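Long-range contacts in putidaredoxin reductase (Pseudomonas putida, PDB 1Q1R), which probably carries electrons from NADH through its bound FAD to putidaredoxin, the iron-sulfur protein that supplies the cytochrome P450cam monooxygenase: residues A[16-21]-A[308-313]; A[288-293]-A[322-327]; A[301-306]-A[326-331]; A[338-343]-A[373-378]. All blocks are in the same frame, centred on the assembly; numbering follows the deposited sequence.

How the contacts relate
The four contacts run from the FAD-binding Rossmann-type domain to the C-terminal antiparallel sheet. Contacts 1 and 3 use successive parts of helix 302-316, their centres about 14 Å apart: contact 3 its first turn, beside the flavin, contact 1 the turns that follow. Contacts 2 and 3 share Ala326 and Pro327, where the chain leaves a loop and enters strand 328-333. That strand pairs with strand 336-342, which contact 4 joins to strand 370-377; contacts 3 and 4 lie about 11 Å apart. Along the chain contact 1 alternates with contacts 2 and 3; contact 4 follows all three. Contacts 2 and 3 thus join the FAD-binding part to the C-terminal sheet, with contact 3 directly at the flavin.

Contact 1. Residues A[16-21]-A[308-313]; sequences GVEVAF and QARKIA
Val19 and Ala309 mark where segments 16-21 and 308-313, parts of helices 14-25 and 302-316, pass closest, their CA atoms 4.8 Å apart, with the segment axes running in the same general direction at a crossing angle of -32°. The short Ala309 side chain allows the approach. Its CB lies 3.5 Å from both CB and CG of Glu18, and Val19 CG2, from the same helix as Glu18, lies 3.7 Å from that Ala309 CB. The second branch, Val19 CG1, turns to Ile312 CG2 at a looser 4.1 Å. Helix 14-25 is the one that follows the first strand of the FAD-binding fold, and Gly16 fits the last glycine of a Rossmann-type GxGxxG motif; the contact thus sets helix 302-316 against that helix, while Val19 also reaches Ile9 of strand 6-10. Beside this apolar patch, the Glu18 chain leaves with CG anti to its amide nitrogen (chi1 -172°) and bends at the next bond, which swings the carboxylate out toward Arg310. OE2 stands at the guanidinium edge, 3.7 Å from Arg310 NE, a long salt bridge with the two flat groups nearly perpendicular. Glu18 OE1 also makes a long, weak ion pair with Arg65.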
# COMPACT_ATOMS: atom_id res chain seq x y z
N GLY A 16 10.88 7.38 -0.47
CA GLY A 16 12.02 8.26 -0.27
C GLY A 16 13.36 7.64 -0.59
O GLY A 16 14.18 8.23 -1.29
N VAL A 17 13.59 6.43 -0.07
CA VAL A 17 14.84 5.72 -0.30
C VAL A 17 15.08 5.43 -1.78
O VAL A 17 16.21 5.54 -2.26
CB VAL A 17 14.87 4.39 0.51
CG1 VAL A 17 16.06 3.54 0.10
CG2 VAL A 17 14.94 4.70 2.01
N GLU A 18 14.03 5.05 -2.49
CA GLU A 18 14.14 4.74 -3.92
C GLU A 18 14.50 6.02 -4.70
O GLU A 18 15.22 5.97 -5.70
CB GLU A 18 12.83 4.15 -4.43
CG GLU A 18 12.87 3.62 -5.86
CD GLU A 18 13.97 2.60 -6.08
OE1 GLU A 18 14.17 1.72 -5.21
OE2 GLU A 18 14.65 2.68 -7.13
N VAL A 19 13.98 7.16 -4.25
CA VAL A 19 14.30 8.42 -4.91
C VAL A 19 15.78 8.69 -4.70
O VAL A 19 16.52 9.00 -5.63
CB VAL A 19 13.47 9.59 -4.32
CG1 VAL A 19 14.05 10.93 -4.76
CG2 VAL A 19 12.02 9.48 -4.78
N ALA A 20 16.22 8.55 -3.45
CA ALA A 20 17.61 8.78 -3.08
C ALA A 20 18.59 7.96 -3.92
O ALA A 20 19.48 8.51 -4.57
CB ALA A 20 17.81 8.49 -1.59
N PHE A 21 18.44 6.64 -3.90
CA PHE A 21 19.33 5.77 -4.66
C PHE A 21 19.12 5.88 -6.17
O PHE A 21 20.06 5.72 -6.94
CB PHE A 21 19.20 4.31 -4.21
CG PHE A 21 19.84 4.04 -2.88
CD1 PHE A 21 19.15 4.25 -1.70
CD2 PHE A 21 21.17 3.62 -2.82
CE1 PHE A 21 19.76 4.05 -0.47
CE2 PHE A 21 21.79 3.42 -1.59
CZ PHE A 21 21.09 3.63 -0.41
N GLN A 308 6.85 5.95 -9.34
CA GLN A 308 6.93 7.38 -9.06
C GLN A 308 8.34 7.81 -8.65
O GLN A 308 8.81 8.87 -9.07
CB GLN A 308 5.92 7.77 -7.97
CG GLN A 308 4.48 7.65 -8.42
CD GLN A 308 3.48 8.28 -7.46
OE1 GLN A 308 2.27 8.20 -7.67
NE2 GLN A 308 3.99 8.93 -6.41
N ALA A 309 9.00 7.01 -7.83
CA ALA A 309 10.35 7.34 -7.38
C ALA A 309 11.34 7.34 -8.55
O ALA A 309 12.25 8.17 -8.61
CB ALA A 309 10.80 6.35 -6.31
N ARG A 310 11.16 6.42 -9.48
CA ARG A 310 12.04 6.34 -10.63
C ARG A 310 11.80 7.52 -11.59
O ARG A 310 12.74 8.02 -12.21
CB ARG A 310 11.86 5.00 -11.34
CG ARG A 310 12.59 3.88 -10.61
CD ARG A 310 12.03 2.49 -10.87
NE ARG A 310 12.71 1.51 -10.03
CZ ARG A 310 12.35 0.24 -9.90
NH1 ARG A 310 11.30 -0.23 -10.57
NH2 ARG A 310 13.04 -0.57 -9.11
N LYS A 311 10.55 7.97 -11.67
CA LYS A 311 10.20 9.08 -12.54
C LYS A 311 10.85 10.36 -12.01
O LYS A 311 11.37 11.17 -12.79
CB LYS A 311 8.68 9.24 -12.59
CG LYS A 311 8.19 10.32 -13.55
CD LYS A 311 6.67 10.34 -13.61
CE LYS A 311 6.16 11.42 -14.56
NZ LYS A 311 4.67 11.44 -14.65
N ILE A 312 10.80 10.55 -10.70
CA ILE A 312 11.40 11.73 -10.07
C ILE A 312 12.90 11.76 -10.32
O ILE A 312 13.46 12.79 -10.69
CB ILE A 312 11.14 11.75 -8.55
CG1 ILE A 312 9.68 12.12 -8.27
CG2 ILE A 312 12.09 12.74 -7.87
CD1 ILE A 312 9.34 12.26 -6.80
N ALA A 313 13.55 10.62 -10.10
CA ALA A 313 14.99 10.52 -10.30
C ALA A 313 15.36 10.88 -11.73
O ALA A 313 16.36 11.56 -11.98
CB ALA A 313 15.46 9.11 -9.99

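Contact 2. Residues A[288-293]-A[322-327]; sequences FHSQLY and RDEAAP
The ST motif at the end of strand 286-290, in which Ser290 OG accepts from Tyr293 N, is held from across by the carboxylate of Glu324. Reaching out from the loop that leads into strand 328-333, the extended Glu324 side chain lays its two oxygens against the turn 290-292. OE1 takes two bonds from opposite faces of its plane: Ser290 OG donates on the syn side at 3.2 Å to Glu324 OE1, and Leu292 N comes in at 3.1 Å to the same OE1 from well above the plane. Ser290 OG both donates to Glu324 and accepts from Tyr293 N, which probably fixes its rotation. Gln291 holds the other oxygen. Its CG sits between its own N and carbonyl carbon (chi1 48°); from there the chain runs extended alongside Glu324 in the opposite direction and brings NE2 to Glu324 OE2 at 3.0 Å, from above the carboxylate plane, with the amide plane nearly perpendicular to it. Gln291 N adds a weak bond to the same oxygen. This many donors would probably stabilise the ionised carboxylate. Beyond the polar group, Leu292 CD2 rests 3.8 Å from Ala326 CA, and Pro327 CD approaches the Tyr293 ring at its edge, 4.1 Å from CE1. The Tyr293 hydroxyl is hydrogen-bonded to Leu372 O and Leu343 N in the C-terminal sheet region. Ile390 of helix 380-391 covers Leu292, Tyr293 and Ala326, while Phe288, farther back on the strand, packs on Asn304 and Gln308 of helix 302-316.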
# COMPACT_ATOMS: atom_id res chain seq x y z
N PHE A 288 -2.02 12.05 -7.84
CA PHE A 288 -1.63 12.44 -9.18
C PHE A 288 -2.73 12.15 -10.19
O PHE A 288 -3.70 11.45 -9.90
CB PHE A 288 -0.36 11.68 -9.58
CG PHE A 288 -0.56 10.19 -9.71
CD1 PHE A 288 -0.76 9.61 -10.96
CD2 PHE A 288 -0.57 9.37 -8.58
CE1 PHE A 288 -0.96 8.24 -11.08
CE2 PHE A 288 -0.77 7.99 -8.70
CZ PHE A 288 -0.96 7.43 -9.95
N HIS A 289 -2.57 12.70 -11.39
CA HIS A 289 -3.56 12.49 -12.44
C HIS A 289 -3.18 11.30 -13.31
O HIS A 289 -2.13 11.28 -13.94
CB HIS A 289 -3.71 13.75 -13.30
CG HIS A 289 -4.71 13.61 -14.40
ND1 HIS A 289 -4.40 13.10 -15.64
CD2 HIS A 289 -6.04 13.87 -14.42
CE1 HIS A 289 -5.49 13.05 -16.38
NE2 HIS A 289 -6.50 13.51 -15.67
N SER A 290 -4.04 10.29 -13.32
CA SER A 290 -3.80 9.10 -14.14
C SER A 290 -4.37 9.38 -15.52
O SER A 290 -5.57 9.56 -15.67
CB SER A 290 -4.52 7.89 -13.55
OG SER A 290 -4.48 6.80 -14.46
N GLN A 291 -3.51 9.44 -16.53
CA GLN A 291 -3.98 9.69 -17.89
C GLN A 291 -4.64 8.42 -18.42
O GLN A 291 -5.54 8.48 -19.26
CB GLN A 291 -2.82 10.14 -18.78
CG GLN A 291 -1.58 9.28 -18.69
CD GLN A 291 -0.33 10.01 -19.15
OE1 GLN A 291 -0.26 10.47 -20.30
NE2 GLN A 291 0.66 10.13 -18.26
N LEU A 292 -4.20 7.28 -17.91
CA LEU A 292 -4.77 6.00 -18.31
C LEU A 292 -6.26 5.97 -17.98
O LEU A 292 -7.07 5.47 -18.76
CB LEU A 292 -4.04 4.86 -17.60
CG LEU A 292 -4.38 3.43 -18.03
CD1 LEU A 292 -4.16 3.28 -19.53
CD2 LEU A 292 -3.51 2.45 -17.26
N TYR A 293 -6.62 6.51 -16.82
CA TYR A 293 -8.02 6.54 -16.41
C TYR A 293 -8.59 7.95 -16.42
O TYR A 293 -9.74 8.17 -16.04
CB TYR A 293 -8.19 5.92 -15.02
CG TYR A 293 -7.81 4.47 -14.96
CD1 TYR A 293 -6.48 4.08 -14.79
CD2 TYR A 293 -8.77 3.47 -15.15
CE1 TYR A 293 -6.11 2.74 -14.79
CE2 TYR A 293 -8.41 2.13 -15.16
CZ TYR A 293 -7.09 1.77 -14.98
OH TYR A 293 -6.73 0.44 -15.01
N ARG A 322 9.89 7.01 -17.65
CA ARG A 322 9.24 5.90 -18.32
C ARG A 322 7.78 6.26 -18.51
O ARG A 322 7.20 7.01 -17.72
CB ARG A 322 9.33 4.62 -17.49
CG ARG A 322 10.69 3.94 -17.52
CD ARG A 322 10.60 2.56 -16.89
NE ARG A 322 11.86 1.82 -17.00
CZ ARG A 322 12.03 0.57 -16.58
NH1 ARG A 322 11.02 -0.09 -16.01
NH2 ARG A 322 13.21 -0.02 -16.71
N ASP A 323 7.19 5.74 -19.58
CA ASP A 323 5.79 5.99 -19.89
C ASP A 323 4.94 5.46 -18.73
O ASP A 323 5.32 4.50 -18.07
CB ASP A 323 5.43 5.27 -21.18
CG ASP A 323 6.64 4.61 -21.84
OD1 ASP A 323 7.57 5.33 -22.25
OD2 ASP A 323 6.67 3.36 -21.93
N GLU A 324 3.80 6.10 -18.48
CA GLU A 324 2.92 5.66 -17.40
C GLU A 324 2.49 4.21 -17.58
O GLU A 324 2.00 3.81 -18.64
CB GLU A 324 1.67 6.55 -17.33
CG GLU A 324 0.49 5.91 -16.61
CD GLU A 324 -0.64 6.88 -16.32
OE1 GLU A 324 -1.79 6.42 -16.13
OE2 GLU A 324 -0.38 8.10 -16.26
N ALA A 325 2.70 3.41 -16.54
CA ALA A 325 2.34 2.00 -16.57
C ALA A 325 1.04 1.78 -15.79
O ALA A 325 0.70 2.57 -14.91
CB ALA A 325 3.46 1.16 -15.96
N ALA A 326 0.31 0.73 -16.13
CA ALA A 326 -0.93 0.43 -15.43
C ALA A 326 -0.57 0.17 -13.96
O ALA A 326 0.44 -0.45 -13.67
CB ALA A 326 -1.59 -0.80 -16.03
N PRO A 327 -1.39 0.67 -13.03
CA PRO A 327 -1.09 0.43 -11.61
C PRO A 327 -1.37 -1.02 -11.23
O PRO A 327 -2.29 -1.64 -11.77
CB PRO A 327 -2.01 1.41 -10.90
CG PRO A 327 -3.21 1.45 -11.80
CD PRO A 327 -2.58 1.53 -13.18

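Contact 3. Residues A[301-306]-A[326-331]. With FAD (flavin-adenine dinucleotide), chain C.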
# COMPACT_ATOMS: atom_id res chain seq x y z
N SER A 301 0.94 1.52 -2.87
CA SER A 301 1.50 0.23 -3.25
C SER A 301 3.00 0.33 -3.50
O SER A 301 3.54 1.42 -3.71
CB SER A 301 0.83 -0.30 -4.53
OG SER A 301 1.41 0.31 -5.68
N VAL A 302 3.66 -0.82 -3.49
CA VAL A 302 5.09 -0.85 -3.75
C VAL A 302 5.35 -0.47 -5.21
O VAL A 302 6.17 0.40 -5.50
CB VAL A 302 5.68 -2.25 -3.47
CG1 VAL A 302 7.06 -2.39 -4.12
CG2 VAL A 302 5.79 -2.47 -1.96
N PRO A 303 4.63 -1.10 -6.16
CA PRO A 303 4.87 -0.74 -7.56
C PRO A 303 4.69 0.75 -7.81
O PRO A 303 5.47 1.36 -8.54
CB PRO A 303 3.84 -1.59 -8.31
CG PRO A 303 3.75 -2.83 -7.44
CD PRO A 303 3.67 -2.21 -6.05
N ASN A 304 3.68 1.34 -7.18
CA ASN A 304 3.43 2.77 -7.36
C ASN A 304 4.60 3.60 -6.84
O ASN A 304 5.04 4.55 -7.49
CB ASN A 304 2.14 3.18 -6.65
CG ASN A 304 1.83 4.65 -6.81
OD1 ASN A 304 1.84 5.41 -5.83
ND2 ASN A 304 1.58 5.08 -8.04
N ALA A 305 5.12 3.24 -5.67
CA ALA A 305 6.24 3.98 -5.10
C ALA A 305 7.47 3.86 -5.99
O ALA A 305 8.18 4.84 -6.21
CB ALA A 305 6.56 3.45 -3.70
N LEU A 306 7.72 2.66 -6.50
CA LEU A 306 8.88 2.44 -7.36
C LEU A 306 8.76 3.27 -8.64
O LEU A 306 9.70 3.98 -9.02
CB LEU A 306 9.02 0.96 -7.70
CG LEU A 306 9.27 0.02 -6.50
CD1 LEU A 306 9.28 -1.44 -6.96
CD2 LEU A 306 10.60 0.38 -5.86
N ALA A 326 0.31 0.73 -16.13
CA ALA A 326 -0.93 0.43 -15.43
C ALA A 326 -0.57 0.17 -13.96
O ALA A 326 0.44 -0.45 -13.67
CB ALA A 326 -1.59 -0.80 -16.03
N PRO A 327 -1.39 0.67 -13.03
CA PRO A 327 -1.09 0.43 -11.61
C PRO A 327 -1.37 -1.02 -11.23
O PRO A 327 -2.29 -1.64 -11.77
CB PRO A 327 -2.01 1.41 -10.90
CG PRO A 327 -3.21 1.45 -11.80
CD PRO A 327 -2.58 1.53 -13.18
N TRP A 328 -0.57 -1.56 -10.33
CA TRP A 328 -0.78 -2.93 -9.88
C TRP A 328 -0.22 -3.15 -8.48
O TRP A 328 0.54 -2.33 -7.96
CB TRP A 328 -0.15 -3.95 -10.85
CG TRP A 328 1.35 -3.97 -10.86
CD1 TRP A 328 2.18 -3.13 -11.55
CD2 TRP A 328 2.21 -4.89 -10.17
NE1 TRP A 328 3.49 -3.47 -11.33
CE2 TRP A 328 3.54 -4.55 -10.48
CE3 TRP A 328 1.97 -5.98 -9.31
CZ2 TRP A 328 4.64 -5.25 -9.97
CZ3 TRP A 328 3.06 -6.67 -8.79
CH2 TRP A 328 4.38 -6.31 -9.13
N PHE A 329 -0.64 -4.26 -7.87
CA PHE A 329 -0.16 -4.62 -6.55
C PHE A 329 -0.47 -6.09 -6.33
O PHE A 329 -1.10 -6.73 -7.18
CB PHE A 329 -0.81 -3.73 -5.48
CG PHE A 329 -2.23 -4.08 -5.16
CD1 PHE A 329 -2.53 -4.97 -4.12
CD2 PHE A 329 -3.28 -3.52 -5.88
CE1 PHE A 329 -3.85 -5.28 -3.81
CE2 PHE A 329 -4.61 -3.83 -5.57
CZ PHE A 329 -4.89 -4.71 -4.53
N TRP A 330 -0.01 -6.63 -5.21
CA TRP A 330 -0.22 -8.03 -4.92
C TRP A 330 -0.54 -8.22 -3.45
O TRP A 330 -0.42 -7.30 -2.64
CB TRP A 330 1.03 -8.84 -5.29
CG TRP A 330 2.16 -8.74 -4.28
CD1 TRP A 330 2.45 -9.63 -3.28
CD2 TRP A 330 3.14 -7.70 -4.19
NE1 TRP A 330 3.55 -9.21 -2.57
CE2 TRP A 330 3.99 -8.03 -3.11
CE3 TRP A 330 3.38 -6.53 -4.91
CZ2 TRP A 330 5.08 -7.22 -2.73
CZ3 TRP A 330 4.46 -5.72 -4.54
CH2 TRP A 330 5.29 -6.07 -3.46
N SER A 331 -0.97 -9.44 -3.12
CA SER A 331 -1.30 -9.81 -1.76
C SER A 331 -0.98 -11.29 -1.63
O SER A 331 -1.17 -12.06 -2.58
CB SER A 331 -2.79 -9.57 -1.48
OG SER A 331 -3.15 -10.00 -0.18
PA FAD C . 5.85 5.20 4.16
O1A FAD C . 4.77 5.55 5.12
O2A FAD C . 6.31 3.80 4.10
O5B FAD C . 7.12 6.13 4.43
C5B FAD C . 6.99 7.51 4.81
C4B FAD C . 7.98 7.81 5.94
O4B FAD C . 8.15 9.26 6.09
C3B FAD C . 7.43 7.31 7.29
O3B FAD C . 8.52 6.81 8.08
C2B FAD C . 6.90 8.57 7.93
O2B FAD C . 6.93 8.46 9.36
C1B FAD C . 7.92 9.59 7.48
N9A FAD C . 7.50 11.01 7.67
C8A FAD C . 6.28 11.53 7.41
N7A FAD C . 6.29 12.83 7.73
C5A FAD C . 7.51 13.13 8.19
C6A FAD C . 8.10 14.30 8.67
N6A FAD C . 7.39 15.43 8.74
N1A FAD C . 9.39 14.28 9.06
C2A FAD C . 10.11 13.15 9.00
N3A FAD C . 9.56 12.01 8.55
C4A FAD C . 8.27 11.98 8.14
N1 FAD C . 2.19 -2.80 -1.17
C2 FAD C . 2.22 -3.73 -2.22
O2 FAD C . 2.33 -3.33 -3.38
N3 FAD C . 2.13 -5.10 -1.94
C4 FAD C . 2.02 -5.55 -0.60
O4 FAD C . 1.99 -6.75 -0.37
C4X FAD C . 1.99 -4.62 0.45
N5 FAD C . 1.94 -5.04 1.75
C5X FAD C . 1.99 -4.17 2.80
C6 FAD C . 1.96 -4.65 4.13
C7 FAD C . 2.03 -3.75 5.22
C7M FAD C . 1.97 -4.29 6.65
C8 FAD C . 2.14 -2.35 4.97
C8M FAD C . 2.25 -1.35 6.13
C9 FAD C . 2.17 -1.88 3.65
C9A FAD C . 2.09 -2.78 2.56
N10 FAD C . 2.13 -2.31 1.22
C10 FAD C . 2.09 -3.25 0.16
C1' FAD C . 2.20 -0.85 0.92
C2' FAD C . 3.63 -0.45 0.54
O2' FAD C . 4.54 -0.98 1.50
C3' FAD C . 3.77 1.08 0.47
O3' FAD C . 2.78 1.60 -0.43
C4' FAD C . 5.17 1.48 -0.03
O4' FAD C . 6.15 0.95 0.86
C5' FAD C . 5.35 3.00 -0.12
O5' FAD C . 5.41 3.62 1.18
P FAD C . 5.90 5.16 1.28
O1P FAD C . 7.38 5.17 1.30
O2P FAD C . 5.21 5.92 0.21
O3P FAD C . 5.30 5.67 2.70
O HOH W 1 -0.16 0.15 -7.62
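Val302 and Trp330 meet beside the flavin pyrimidine ring, Val302 CB 3.8 Å from Trp330 CZ3. Val302 N donates an almost straight bond of 2.8 Å to FAD O2. Trp330 lays one indole face against FAD, with N3 3.3 Å above the ring plane and offset toward the rim. A chi1 of 78° tucks the Trp330 CG over the backbone, which folds the indole back over the flavin. An alanine here would strip the cofactor of this cover and is likely to leave a gap beside FAD N3 and Val302. Pro303 wedges between the two tryptophans: CD comes to the edge of Trp330, while CG sits over the face of Trp328 in a CH-pi contact, 3.6 Å from the centroid of its six-membered ring. Farther out, Ser301 caps the helix, its OG accepting from Asn304 N at 2.9 Å. A water joins that hydroxyl to Trp328 O. Lys387 makes a cation-pi contact with Trp328. A helix whose N-terminus points at flavin O2 is characteristic of the glutathione reductase fold, where its dipole would help to stabilise negative charge on the reduced ring.

Contact 4. Residues A[338-343]-A[373-378]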
# COMPACT_ATOMS: atom_id res chain seq x y z
N LEU A 338 -1.90 -13.68 -5.22
CA LEU A 338 -2.91 -12.70 -5.60
C LEU A 338 -2.25 -11.48 -6.23
O LEU A 338 -1.47 -10.79 -5.58
CB LEU A 338 -3.70 -12.28 -4.35
CG LEU A 338 -4.32 -13.46 -3.59
CD1 LEU A 338 -4.75 -13.03 -2.19
CD2 LEU A 338 -5.50 -14.00 -4.38
N LYS A 339 -2.55 -11.24 -7.50
CA LYS A 339 -1.97 -10.10 -8.20
C LYS A 339 -3.08 -9.32 -8.89
O LYS A 339 -3.88 -9.88 -9.66
CB LYS A 339 -0.93 -10.56 -9.22
CG LYS A 339 0.16 -11.43 -8.59
CD LYS A 339 1.31 -11.70 -9.56
CE LYS A 339 2.18 -10.47 -9.75
NZ LYS A 339 3.34 -10.74 -10.66
N MET A 340 -3.13 -8.02 -8.61
CA MET A 340 -4.16 -7.16 -9.17
C MET A 340 -3.56 -6.07 -10.05
O MET A 340 -2.56 -5.44 -9.69
CB MET A 340 -4.95 -6.50 -8.03
CG MET A 340 -5.63 -7.47 -7.04
SD MET A 340 -4.57 -8.58 -6.05
CE MET A 340 -5.28 -10.19 -6.50
N VAL A 341 -4.16 -5.85 -11.22
CA VAL A 341 -3.70 -4.80 -12.13
C VAL A 341 -4.86 -3.90 -12.54
O VAL A 341 -5.97 -4.37 -12.79
CB VAL A 341 -3.05 -5.39 -13.41
CG1 VAL A 341 -4.02 -6.32 -14.12
CG2 VAL A 341 -2.62 -4.26 -14.33
N GLY A 342 -4.60 -2.60 -12.58
CA GLY A 342 -5.62 -1.64 -12.95
C GLY A 342 -6.50 -1.21 -11.80
O GLY A 342 -6.35 -1.69 -10.67
N LEU A 343 -7.43 -0.30 -12.09
CA LEU A 343 -8.36 0.21 -11.09
C LEU A 343 -9.77 -0.17 -11.53
O LEU A 343 -10.21 0.19 -12.62
CB LEU A 343 -8.23 1.74 -10.99
CG LEU A 343 -6.80 2.21 -10.70
CD1 LEU A 343 -6.74 3.73 -10.70
CD2 LEU A 343 -6.33 1.64 -9.37
N ALA A 373 -9.66 -3.37 -15.10
CA ALA A 373 -8.71 -4.04 -14.22
C ALA A 373 -8.91 -5.55 -14.26
O ALA A 373 -9.92 -6.04 -14.75
CB ALA A 373 -8.87 -3.54 -12.79
N VAL A 374 -7.92 -6.27 -13.74
CA VAL A 374 -8.00 -7.72 -13.68
C VAL A 374 -7.38 -8.20 -12.38
O VAL A 374 -6.27 -7.81 -12.03
CB VAL A 374 -7.25 -8.39 -14.84
CG1 VAL A 374 -7.44 -9.90 -14.78
CG2 VAL A 374 -7.74 -7.84 -16.18
N ASP A 375 -8.13 -9.02 -11.65
CA ASP A 375 -7.62 -9.59 -10.41
C ASP A 375 -7.29 -11.03 -10.78
O ASP A 375 -8.15 -11.76 -11.28
CB ASP A 375 -8.70 -9.57 -9.32
CG ASP A 375 -9.02 -8.16 -8.81
OD1 ASP A 375 -10.04 -8.01 -8.10
OD2 ASP A 375 -8.25 -7.22 -9.09
N THR A 376 -6.04 -11.44 -10.58
CA THR A 376 -5.66 -12.80 -10.89
C THR A 376 -5.31 -13.57 -9.63
O THR A 376 -4.71 -13.02 -8.70
CB THR A 376 -4.45 -12.85 -11.85
OG1 THR A 376 -3.30 -12.27 -11.22
CG2 THR A 376 -4.76 -12.08 -13.13
N VAL A 377 -5.72 -14.83 -9.58
CA VAL A 377 -5.47 -15.69 -8.44
C VAL A 377 -4.68 -16.91 -8.92
O VAL A 377 -5.23 -17.79 -9.58
CB VAL A 377 -6.79 -16.15 -7.79
CG1 VAL A 377 -6.52 -17.17 -6.70
CG2 VAL A 377 -7.52 -14.94 -7.22
N ASN A 378 -3.40 -16.94 -8.58
CA ASN A 378 -2.49 -18.01 -8.99
C ASN A 378 -2.39 -18.09 -10.51
O ASN A 378 -2.28 -19.17 -11.08
CB ASN A 378 -2.93 -19.37 -8.43
CG ASN A 378 -2.61 -19.52 -6.94
OD1 ASN A 378 -1.63 -18.97 -6.44
ND2 ASN A 378 -3.44 -20.29 -6.24
O HOH W 2 -7.09 -4.84 -9.92
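Met340 faces Asp375 in a non-hydrogen-bonded pair between segments 338-343 and 373-378, which run antiparallel. Its CB lies 3.5 Å from Asp375 OD2, and CG comes nearer, to 3.3 Å from that oxygen. Bends at chi2 and chi3, the latter about the bond to the sulfur, turn the methyl along the neighbouring strand, and CE ends 3.6 Å from Thr376 O. Leu338 and Val377 share this face, their side chains alongside each other, CD2 to CG2. Lys339 with Thr376 and Val341 with Val374 form the hydrogen-bonded pairs, two near-straight backbone bonds each. Lys339 O accepts twice: Thr376 N comes nearly along the C=O axis at 2.8 Å, and Thr376 OG1, placed by a chi1 of 64°, donates at 2.9 Å to the same Lys339 O from a more bent angle. A valine in place of Thr376 would probably leave Lys339 O without its second donor, held by the backbone N alone across these strands. At the far end, Gly342 has a positive phi (85°), and a CB there would run into Ala373 CA. Strand 336-342 lies between 328-333, where Met340 and Phe329 share a backbone hydrogen bond, and 370-377, which goes on to 360-367. Phe383 of helix 380-391 covers Lys339, Val341 and Thr376; Tyr197 and Phe196 of helix 191-204 cover the face of Leu338, Met340 and Val377.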